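Long-range contacts in phosphate-specific transport system accessory protein PhoU homolog (Pseudomonas aeruginosa, PDB 4Q25), which probably takes part in regulating phosphate uptake, as a homodimeric, all-helical negative regulator of the Pho regulon: residues F15-H25 with I69-R79; R88-D99 with L214-T222. All coordinates share one frame; numbering follows the deposited sequence.

How the contacts relate
Both contacts lie on the same side of the chain's centre, with their own centres about 14 Å apart. Contact 1 closes first along the chain, pairing helix 15-45 with helix 59-78; contact 2 follows, when the C-terminal helix 188-220 returns at the end of the model to meet helix 84-120. No helix is common to the two, yet they touch directly: L19 packs on L89, I69 on V97 and I93, and C73 on I93, so that helix 84-120 backs onto the first pair while facing helix 188-220 itself. Both contacts form part of the homodimer interface, where E71 of contact 1 makes a salt bridge to R88 of the second subunit.

Contact 1 of 2, residues F15-H25 with I69-R79; sequences FNAELEDVRSH and IDEECVRILAR
V22 and I76 form the apolar centre, V22 CG1 lying 3.8 Å from I76 CD1 as their side chains pass at a slant. Each is a knob in the opposite helix: V22 sits among I69, E72, C73 and I76, and I76 among F15, E18, L19 and V22. The other branch, V22 CG2, is anti to the backbone N and turns to I69 CG2 at 4.0 Å, with C73 SG a little farther off. Toward the N-terminal end of helix 15-45, F15 also packs against I76, though the exact placement of its ring is doubtful.

The two helices run antiparallel, at 162° and 10.4 Å between the segment axes, in the knobs-into-holes manner of a helical bundle. Behind them, I93 of helix 84-120 packs on V22.

Polar groups border this core. E72, extended beyond a CG anti to its backbone N (chi1 -155°), slides past V22 and puts its carboxylate at the edge of the H25 ring, the two planes 63° apart. H25 ND1 donates to E72 OE2 at 2.9 Å, on the syn lone pair, and more weakly to E72 OE1 at 3.1 Å; sharing the proton between both oxygens probably steadies the carboxylate's rotation. Nearer the end of helix 59-78, E18 runs alongside I76, its OE2 3.6 Å from I76 CG1, and then meets R79 in a salt bridge; the hydrogen bond from R79 NE to E18 OE2 within it, 3.2 Å long, is weak.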
loop_
_atom_site.group_PDB
_atom_site.type_symbol
_atom_site.label_atom_id
_atom_site.label_comp_id
_atom_site.label_asym_id
_atom_site.label_seq_id
_atom_site.Cartn_x
_atom_site.Cartn_y
_atom_site.Cartn_z
ATOM N N PHE A 15 30.960 -3.915 -13.221
ATOM C CA PHE A 15 29.872 -3.237 -12.551
ATOM C C PHE A 15 28.609 -3.797 -13.102
ATOM O O PHE A 15 27.560 -3.746 -12.498
ATOM C CB PHE A 15 29.873 -1.755 -12.855
ATOM C CG PHE A 15 28.727 -1.030 -12.243
ATOM C CD1 PHE A 15 28.750 -0.666 -10.922
ATOM C CD2 PHE A 15 27.630 -0.694 -13.002
ATOM C CE1 PHE A 15 27.700 0.027 -10.369
ATOM C CE2 PHE A 15 26.577 -0.012 -12.450
ATOM C CZ PHE A 15 26.608 0.346 -11.132
ATOM N N ASN A 16 28.723 -4.300 -14.303
ATOM C CA ASN A 16 27.555 -4.848 -14.984
ATOM C C ASN A 16 27.310 -6.321 -14.643
ATOM O O ASN A 16 26.290 -6.884 -15.031
ATOM C CB ASN A 16 27.692 -4.650 -16.492
ATOM C CG ASN A 16 27.981 -3.212 -16.850
ATOM O OD1 ASN A 16 29.040 -2.896 -17.402
ATOM N ND2 ASN A 16 27.060 -2.323 -16.504
ATOM N N ALA A 17 28.247 -6.946 -13.934
ATOM C CA ALA A 17 27.989 -8.243 -13.338
ATOM C C ALA A 17 27.092 -8.001 -12.137
ATOM O O ALA A 17 25.993 -8.523 -12.073
ATOM C CB ALA A 17 29.273 -8.934 -12.907
ATOM N N GLU A 18 27.555 -7.177 -11.202
ATOM C CA GLU A 18 26.810 -6.946 -9.982
ATOM C C GLU A 18 25.426 -6.349 -10.277
ATOM O O GLU A 18 24.488 -6.532 -9.506
ATOM C CB GLU A 18 27.626 -6.120 -8.968
ATOM C CG GLU A 18 28.021 -4.715 -9.395
ATOM C CD GLU A 18 28.995 -4.063 -8.417
ATOM O OE1 GLU A 18 30.054 -4.692 -8.132
ATOM O OE2 GLU A 18 28.704 -2.929 -7.948
ATOM N N LEU A 19 25.314 -5.631 -11.361
ATOM C CA LEU A 19 24.056 -5.200 -11.893
ATOM C C LEU A 19 23.118 -6.292 -12.394
ATOM O O LEU A 19 21.925 -6.167 -12.299
ATOM C CB LEU A 19 24.326 -4.200 -12.979
ATOM C CG LEU A 19 23.131 -3.670 -13.721
ATOM C CD1 LEU A 19 22.240 -2.915 -12.755
ATOM C CD2 LEU A 19 23.590 -2.788 -14.860
ATOM N N GLU A 20 23.646 -7.323 -13.014
ATOM C CA GLU A 20 22.819 -8.441 -13.430
ATOM C C GLU A 20 22.416 -9.238 -12.197
ATOM O O GLU A 20 21.319 -9.737 -12.148
ATOM C CB GLU A 20 23.528 -9.359 -14.447
ATOM C CG GLU A 20 23.830 -8.708 -15.797
ATOM C CD GLU A 20 22.637 -8.620 -16.739
ATOM O OE1 GLU A 20 22.778 -9.054 -17.910
ATOM O OE2 GLU A 20 21.572 -8.104 -16.330
ATOM N N ASP A 21 23.314 -9.363 -11.228
ATOM C CA ASP A 21 23.020 -10.038 -9.967
ATOM C C ASP A 21 21.827 -9.451 -9.201
ATOM O O ASP A 21 21.035 -10.191 -8.628
ATOM C CB ASP A 21 24.236 -10.002 -9.051
ATOM C CG ASP A 21 25.172 -11.140 -9.308
ATOM O OD1 ASP A 21 25.390 -11.463 -10.497
ATOM O OD2 ASP A 21 25.659 -11.727 -8.321
ATOM N N VAL A 22 21.720 -8.131 -9.179
ATOM C CA VAL A 22 20.613 -7.465 -8.513
ATOM C C VAL A 22 19.348 -7.534 -9.380
ATOM O O VAL A 22 18.237 -7.520 -8.875
ATOM C CB VAL A 22 20.945 -5.993 -8.126
ATOM C CG1 VAL A 22 21.000 -5.095 -9.341
ATOM C CG2 VAL A 22 19.911 -5.453 -7.154
ATOM N N ARG A 23 19.516 -7.610 -10.680
ATOM C CA ARG A 23 18.377 -7.808 -11.557
ATOM C C ARG A 23 17.799 -9.200 -11.296
ATOM O O ARG A 23 16.597 -9.356 -11.194
ATOM C CB ARG A 23 18.784 -7.674 -13.014
ATOM C CG ARG A 23 17.755 -6.997 -13.883
ATOM C CD ARG A 23 18.279 -6.796 -15.303
ATOM N NE ARG A 23 18.397 -8.098 -15.951
ATOM C CZ ARG A 23 17.537 -8.596 -16.833
ATOM N NH1 ARG A 23 16.476 -7.888 -17.243
ATOM N NH2 ARG A 23 17.758 -9.809 -17.332
ATOM N N SER A 24 18.665 -10.197 -11.151
ATOM C CA SER A 24 18.224 -11.573 -11.007
ATOM C C SER A 24 17.665 -11.819 -9.607
ATOM O O SER A 24 16.834 -12.703 -9.412
ATOM C CB SER A 24 19.362 -12.561 -11.305
ATOM O OG SER A 24 20.084 -12.894 -10.127
ATOM N N HIS A 25 18.132 -11.044 -8.637
ATOM C CA HIS A 25 17.572 -11.081 -7.290
ATOM C C HIS A 25 16.151 -10.520 -7.261
ATOM O O HIS A 25 15.293 -11.094 -6.626
ATOM C CB HIS A 25 18.466 -10.332 -6.330
ATOM C CG HIS A 25 19.801 -10.982 -6.134
ATOM N ND1 HIS A 25 20.951 -10.267 -5.874
ATOM C CD2 HIS A 25 20.170 -12.281 -6.193
ATOM C CE1 HIS A 25 21.967 -11.099 -5.750
ATOM N NE2 HIS A 25 21.521 -12.327 -5.946
ATOM N N ILE A 69 17.940 -6.544 -1.270
ATOM C CA ILE A 69 18.033 -5.918 -2.580
ATOM C C ILE A 69 18.260 -4.416 -2.426
ATOM O O ILE A 69 18.965 -3.822 -3.215
ATOM C CB ILE A 69 16.763 -6.201 -3.402
ATOM C CG1 ILE A 69 16.672 -7.704 -3.742
ATOM C CG2 ILE A 69 16.718 -5.378 -4.671
ATOM C CD1 ILE A 69 15.431 -8.112 -4.554
ATOM N N ASP A 70 17.645 -3.793 -1.424
ATOM C CA ASP A 70 17.803 -2.348 -1.216
ATOM C C ASP A 70 19.243 -2.031 -0.897
ATOM O O ASP A 70 19.782 -1.081 -1.423
ATOM C CB ASP A 70 16.900 -1.804 -0.084
ATOM C CG ASP A 70 15.478 -1.485 -0.561
ATOM O OD1 ASP A 70 15.311 -0.749 -1.562
ATOM O OD2 ASP A 70 14.509 -1.966 0.077
ATOM N N GLU A 71 19.850 -2.812 -0.021
ATOM C CA GLU A 71 21.256 -2.592 0.354
ATOM C C GLU A 71 22.185 -2.811 -0.821
ATOM O O GLU A 71 23.164 -2.097 -1.005
ATOM C CB GLU A 71 21.669 -3.496 1.495
ATOM C CG GLU A 71 21.120 -3.049 2.833
ATOM C CD GLU A 71 21.478 -1.606 3.150
ATOM O OE1 GLU A 71 22.656 -1.354 3.464
ATOM O OE2 GLU A 71 20.576 -0.735 3.051
ATOM N N GLU A 72 21.845 -3.792 -1.634
ATOM C CA GLU A 72 22.570 -4.076 -2.859
ATOM C C GLU A 72 22.546 -2.889 -3.810
ATOM O O GLU A 72 23.577 -2.538 -4.422
ATOM C CB GLU A 72 21.945 -5.303 -3.517
ATOM C CG GLU A 72 22.862 -6.061 -4.413
ATOM C CD GLU A 72 22.176 -7.249 -5.047
ATOM O OE1 GLU A 72 22.657 -7.679 -6.122
ATOM O OE2 GLU A 72 21.171 -7.753 -4.483
ATOM N N CYS A 73 21.372 -2.269 -3.959
ATOM C CA CYS A 73 21.254 -1.063 -4.796
ATOM C C CYS A 73 22.075 0.073 -4.234
ATOM O O CYS A 73 22.490 0.994 -4.971
ATOM C CB CYS A 73 19.812 -0.579 -4.906
ATOM S SG CYS A 73 18.689 -1.706 -5.748
ATOM N N VAL A 74 22.207 0.084 -2.928
ATOM C CA VAL A 74 23.012 1.071 -2.269
ATOM C C VAL A 74 24.481 0.876 -2.578
ATOM O O VAL A 74 25.137 1.783 -2.987
ATOM C CB VAL A 74 22.717 1.112 -0.750
ATOM C CG1 VAL A 74 23.783 1.828 0.021
ATOM C CG2 VAL A 74 21.424 1.818 -0.503
ATOM N N ARG A 75 24.969 -0.336 -2.476
ATOM C CA ARG A 75 26.360 -0.576 -2.717
ATOM C C ARG A 75 26.736 -0.284 -4.149
ATOM O O ARG A 75 27.735 0.388 -4.439
ATOM C CB ARG A 75 26.697 -1.985 -2.318
ATOM C CG ARG A 75 26.184 -2.321 -0.942
ATOM C CD ARG A 75 26.790 -3.577 -0.366
ATOM N NE ARG A 75 26.708 -4.696 -1.282
ATOM C CZ ARG A 75 25.830 -5.680 -1.188
ATOM N NH1 ARG A 75 24.953 -5.694 -0.217
ATOM N NH2 ARG A 75 25.844 -6.653 -2.069
ATOM N N ILE A 76 25.884 -0.709 -5.052
ATOM C CA ILE A 76 26.170 -0.497 -6.420
ATOM C C ILE A 76 26.241 0.972 -6.690
ATOM O O ILE A 76 27.117 1.413 -7.367
ATOM C CB ILE A 76 25.068 -1.059 -7.329
ATOM C CG1 ILE A 76 25.194 -2.546 -7.486
ATOM C CG2 ILE A 76 25.157 -0.478 -8.721
ATOM C CD1 ILE A 76 24.053 -3.141 -8.262
ATOM N N LEU A 77 25.307 1.737 -6.179
ATOM C CA LEU A 77 25.292 3.153 -6.463
ATOM C C LEU A 77 26.492 3.854 -5.859
ATOM O O LEU A 77 27.017 4.783 -6.407
ATOM C CB LEU A 77 24.005 3.796 -6.004
ATOM C CG LEU A 77 22.786 3.659 -6.897
ATOM C CD1 LEU A 77 21.637 4.457 -6.366
ATOM C CD2 LEU A 77 23.049 4.054 -8.328
ATOM N N ALA A 78 26.889 3.401 -4.692
ATOM C CA ALA A 78 27.949 4.000 -3.955
ATOM C C ALA A 78 29.172 3.947 -4.794
ATOM O O ALA A 78 29.918 4.888 -4.812
ATOM C CB ALA A 78 28.174 3.280 -2.660
ATOM N N ARG A 79 29.394 2.904 -5.571
ATOM C CA ARG A 79 30.566 2.862 -6.443
ATOM C C ARG A 79 30.352 3.644 -7.722
ATOM O O ARG A 79 30.143 3.094 -8.771
ATOM C CB ARG A 79 30.910 1.443 -6.841
ATOM C CG ARG A 79 30.805 0.439 -5.727
ATOM C CD ARG A 79 30.939 -0.935 -6.320
ATOM N NE ARG A 79 30.376 -1.956 -5.458
ATOM C CZ ARG A 79 31.026 -2.501 -4.447
ATOM N NH1 ARG A 79 32.257 -2.111 -4.176
ATOM N NH2 ARG A 79 30.449 -3.425 -3.704
#

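Contact 2 of 2, residues R88-D99 with L214-T222; sequences RLIISISKSVID and LVIYLVRGT
R88 lays its aliphatic stem over one face of the Y217 ring, CD standing 4.1 Å from the ring centroid in a CH-pi contact. Beyond it the chain bends at chi3 (-52°), and the guanidinium, nearly perpendicular to the ring, grips one backbone oxygen side-on: R88 NE donates to L218 O at 2.9 Å and R88 NH2 to the same atom at 2.8 Å. Both nitrogens come from one face of the carbonyl plane, while the oxygen lies almost within the guanidinium plane. G221, the first residue beyond the helix and of positive phi, lays its CA over one guanidinium face, 3.4 Å from R88 NE.

S92 OG sits at the edge of the Y217 ring, near its plane, and lies 3.2 Å from L214 O. Farther along, L214 is a knob among S92, K95, S96 and D99, its CD1 3.8 Å from K95 CB.

The segments run antiparallel, 9.2 Å between axes, within the PhoU helical bundle. L89 lies beside L218 and also reaches F148 of helix 127-149. D99 OD1 hydrogen-bonds H207 ND1 of helix 188-220, whereas K95 forms a salt bridge with D70 of the second subunit, whose V74 packs on I91 and Y217.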
loop_
_atom_site.group_PDB
_atom_site.type_symbol
_atom_site.label_atom_id
_atom_site.label_comp_id
_atom_site.label_asym_id
_atom_site.label_seq_id
_atom_site.Cartn_x
_atom_site.Cartn_y
_atom_site.Cartn_z
ATOM N N ARG A 88 18.505 4.492 -14.301
ATOM C CA ARG A 88 17.105 4.197 -14.430
ATOM C C ARG A 88 16.827 2.776 -13.930
ATOM O O ARG A 88 15.825 2.513 -13.328
ATOM C CB ARG A 88 16.657 4.401 -15.866
ATOM C CG ARG A 88 16.685 5.844 -16.316
ATOM C CD ARG A 88 15.695 6.121 -17.419
ATOM N NE ARG A 88 15.834 5.201 -18.525
ATOM C CZ ARG A 88 16.721 5.346 -19.480
ATOM N NH1 ARG A 88 17.550 6.355 -19.437
ATOM N NH2 ARG A 88 16.804 4.476 -20.452
ATOM N N LEU A 89 17.742 1.872 -14.181
ATOM C CA LEU A 89 17.573 0.476 -13.789
ATOM C C LEU A 89 17.588 0.259 -12.273
ATOM O O LEU A 89 16.719 -0.413 -11.741
ATOM C CB LEU A 89 18.630 -0.413 -14.437
ATOM C CG LEU A 89 18.563 -1.908 -14.094
ATOM C CD1 LEU A 89 17.344 -2.590 -14.713
ATOM C CD2 LEU A 89 19.831 -2.597 -14.545
ATOM N N ILE A 90 18.597 0.793 -11.597
ATOM C CA ILE A 90 18.664 0.755 -10.138
ATOM C C ILE A 90 17.409 1.381 -9.517
ATOM O O ILE A 90 16.845 0.859 -8.561
ATOM C CB ILE A 90 19.877 1.534 -9.612
ATOM C CG1 ILE A 90 21.178 0.910 -10.106
ATOM C CG2 ILE A 90 19.869 1.609 -8.085
ATOM C CD1 ILE A 90 21.460 -0.444 -9.510
ATOM N N ILE A 91 16.982 2.508 -10.059
ATOM C CA ILE A 91 15.796 3.171 -9.560
ATOM C C ILE A 91 14.544 2.322 -9.775
ATOM O O ILE A 91 13.669 2.306 -8.927
ATOM C CB ILE A 91 15.628 4.557 -10.202
ATOM C CG1 ILE A 91 16.714 5.499 -9.642
ATOM C CG2 ILE A 91 14.230 5.128 -9.956
ATOM C CD1 ILE A 91 16.665 6.915 -10.190
ATOM N N SER A 92 14.455 1.658 -10.917
ATOM C CA SER A 92 13.329 0.794 -11.222
ATOM C C SER A 92 13.344 -0.406 -10.301
ATOM O O SER A 92 12.300 -0.909 -9.916
ATOM C CB SER A 92 13.379 0.327 -12.681
ATOM O OG SER A 92 12.967 1.393 -13.517
ATOM N N ILE A 93 14.533 -0.865 -9.941
ATOM C CA ILE A 93 14.629 -2.001 -9.045
ATOM C C ILE A 93 14.184 -1.621 -7.630
ATOM O O ILE A 93 13.351 -2.308 -7.022
ATOM C CB ILE A 93 16.027 -2.582 -9.028
ATOM C CG1 ILE A 93 16.272 -3.345 -10.325
ATOM C CG2 ILE A 93 16.205 -3.517 -7.843
ATOM C CD1 ILE A 93 17.701 -3.800 -10.546
ATOM N N SER A 94 14.717 -0.531 -7.101
ATOM C CA SER A 94 14.434 -0.207 -5.716
ATOM C C SER A 94 12.966 0.155 -5.526
ATOM O O SER A 94 12.397 -0.159 -4.516
ATOM C CB SER A 94 15.357 0.897 -5.192
ATOM O OG SER A 94 14.986 2.142 -5.706
ATOM N N LYS A 95 12.342 0.785 -6.498
ATOM C CA LYS A 95 10.925 1.078 -6.375
ATOM C C LYS A 95 10.082 -0.170 -6.566
ATOM O O LYS A 95 9.030 -0.302 -5.958
ATOM C CB LYS A 95 10.490 2.162 -7.352
ATOM C CG LYS A 95 10.997 3.521 -6.914
ATOM C CD LYS A 95 10.432 4.663 -7.724
ATOM C CE LYS A 95 10.954 5.977 -7.154
ATOM N NZ LYS A 95 10.665 7.048 -8.122
ATOM N N SER A 96 10.564 -1.103 -7.379
ATOM C CA SER A 96 9.779 -2.268 -7.686
ATOM C C SER A 96 9.804 -3.307 -6.561
ATOM O O SER A 96 8.805 -3.999 -6.377
ATOM C CB SER A 96 10.114 -2.843 -9.053
ATOM O OG SER A 96 11.336 -3.486 -8.981
ATOM N N VAL A 97 10.871 -3.380 -5.758
ATOM C CA VAL A 97 10.834 -4.279 -4.597
ATOM C C VAL A 97 9.765 -3.861 -3.563
ATOM O O VAL A 97 9.268 -4.691 -2.820
ATOM C CB VAL A 97 12.194 -4.451 -3.882
ATOM C CG1 VAL A 97 13.188 -5.083 -4.812
ATOM C CG2 VAL A 97 12.731 -3.133 -3.354
ATOM N N ILE A 98 9.427 -2.581 -3.525
ATOM C CA ILE A 98 8.344 -2.092 -2.705
ATOM C C ILE A 98 7.026 -2.664 -3.228
ATOM O O ILE A 98 6.233 -3.197 -2.445
ATOM C CB ILE A 98 8.248 -0.555 -2.687
ATOM C CG1 ILE A 98 9.572 0.093 -2.224
ATOM C CG2 ILE A 98 7.171 -0.116 -1.723
ATOM C CD1 ILE A 98 9.619 1.598 -2.485
ATOM N N ASP A 99 6.821 -2.580 -4.540
ATOM C CA ASP A 99 5.646 -3.189 -5.175
ATOM C C ASP A 99 5.548 -4.696 -4.940
ATOM O O ASP A 99 4.481 -5.195 -4.613
ATOM C CB ASP A 99 5.574 -2.848 -6.659
ATOM C CG ASP A 99 5.289 -1.357 -6.906
ATOM O OD1 ASP A 99 4.318 -0.801 -6.374
ATOM O OD2 ASP A 99 6.034 -0.729 -7.670
ATOM N N LEU A 214 7.236 1.290 -14.388
ATOM C CA LEU A 214 8.653 1.472 -14.109
ATOM C C LEU A 214 9.495 0.911 -15.250
ATOM O O LEU A 214 10.563 1.441 -15.552
ATOM C CB LEU A 214 9.047 0.811 -12.788
ATOM C CG LEU A 214 8.475 1.481 -11.537
ATOM C CD1 LEU A 214 8.599 0.595 -10.309
ATOM C CD2 LEU A 214 9.162 2.798 -11.265
ATOM N N VAL A 215 9.017 -0.164 -15.868
ATOM C CA VAL A 215 9.711 -0.780 -17.002
ATOM C C VAL A 215 9.627 0.134 -18.228
ATOM O O VAL A 215 10.542 0.189 -19.041
ATOM C CB VAL A 215 9.159 -2.191 -17.324
ATOM C CG1 VAL A 215 9.803 -2.766 -18.587
ATOM C CG2 VAL A 215 9.419 -3.137 -16.151
ATOM N N ILE A 216 8.530 0.860 -18.335
ATOM C CA ILE A 216 8.363 1.823 -19.406
ATOM C C ILE A 216 9.406 2.925 -19.239
ATOM O O ILE A 216 10.181 3.216 -20.162
ATOM C CB ILE A 216 6.934 2.400 -19.393
ATOM C CG1 ILE A 216 5.968 1.369 -19.986
ATOM C CG2 ILE A 216 6.866 3.691 -20.179
ATOM C CD1 ILE A 216 4.507 1.684 -19.768
ATOM N N TYR A 217 9.412 3.526 -18.052
ATOM C CA TYR A 217 10.362 4.575 -17.696
ATOM C C TYR A 217 11.784 4.102 -17.930
ATOM O O TYR A 217 12.576 4.809 -18.520
ATOM C CB TYR A 217 10.134 5.027 -16.235
ATOM C CG TYR A 217 11.336 5.605 -15.533
ATOM C CD1 TYR A 217 11.635 6.965 -15.613
ATOM C CD2 TYR A 217 12.175 4.790 -14.779
ATOM C CE1 TYR A 217 12.740 7.492 -14.962
ATOM C CE2 TYR A 217 13.282 5.305 -14.125
ATOM C CZ TYR A 217 13.559 6.650 -14.216
ATOM O OH TYR A 217 14.668 7.145 -13.570
ATOM N N LEU A 218 12.086 2.898 -17.484
ATOM C CA LEU A 218 13.374 2.271 -17.721
ATOM C C LEU A 218 13.727 2.254 -19.210
ATOM O O LEU A 218 14.838 2.654 -19.593
ATOM C CB LEU A 218 13.358 0.841 -17.179
ATOM C CG LEU A 218 14.631 0.012 -17.011
ATOM C CD1 LEU A 218 14.259 -1.374 -16.508
ATOM C CD2 LEU A 218 15.437 -0.133 -18.292
ATOM N N VAL A 219 12.792 1.796 -20.046
ATOM C CA VAL A 219 13.089 1.564 -21.458
ATOM C C VAL A 219 12.978 2.857 -22.264
ATOM O O VAL A 219 13.971 3.316 -22.800
ATOM C CB VAL A 219 12.223 0.428 -22.051
ATOM C CG1 VAL A 219 12.354 0.358 -23.569
ATOM C CG2 VAL A 219 12.626 -0.911 -21.441
ATOM N N ARG A 220 11.782 3.448 -22.320
ATOM C CA ARG A 220 11.559 4.697 -23.064
ATOM C C ARG A 220 12.410 5.847 -22.535
ATOM O O ARG A 220 12.609 6.848 -23.221
ATOM C CB ARG A 220 10.085 5.113 -23.044
ATOM C CG ARG A 220 9.281 4.735 -24.289
ATOM C CD ARG A 220 8.078 5.670 -24.474
ATOM N NE ARG A 220 7.207 5.299 -25.602
ATOM C CZ ARG A 220 6.131 5.986 -26.001
ATOM N NH1 ARG A 220 5.766 7.109 -25.381
ATOM N NH2 ARG A 220 5.414 5.550 -27.034
ATOM N N GLY A 221 12.911 5.712 -21.317
ATOM C CA GLY A 221 13.697 6.766 -20.705
ATOM C C GLY A 221 12.816 7.679 -19.874
ATOM O O GLY A 221 13.306 8.356 -18.965
ATOM N N THR A 222 11.514 7.691 -20.166
ATOM C CA THR A 222 10.551 8.527 -19.438
ATOM C C THR A 222 9.442 7.680 -18.811
ATOM O O THR A 222 9.013 7.932 -17.682
ATOM C CB THR A 222 9.892 9.547 -20.378
ATOM O OG1 THR A 222 9.059 8.846 -21.311
ATOM C CG2 THR A 222 10.968 10.387 -21.123
#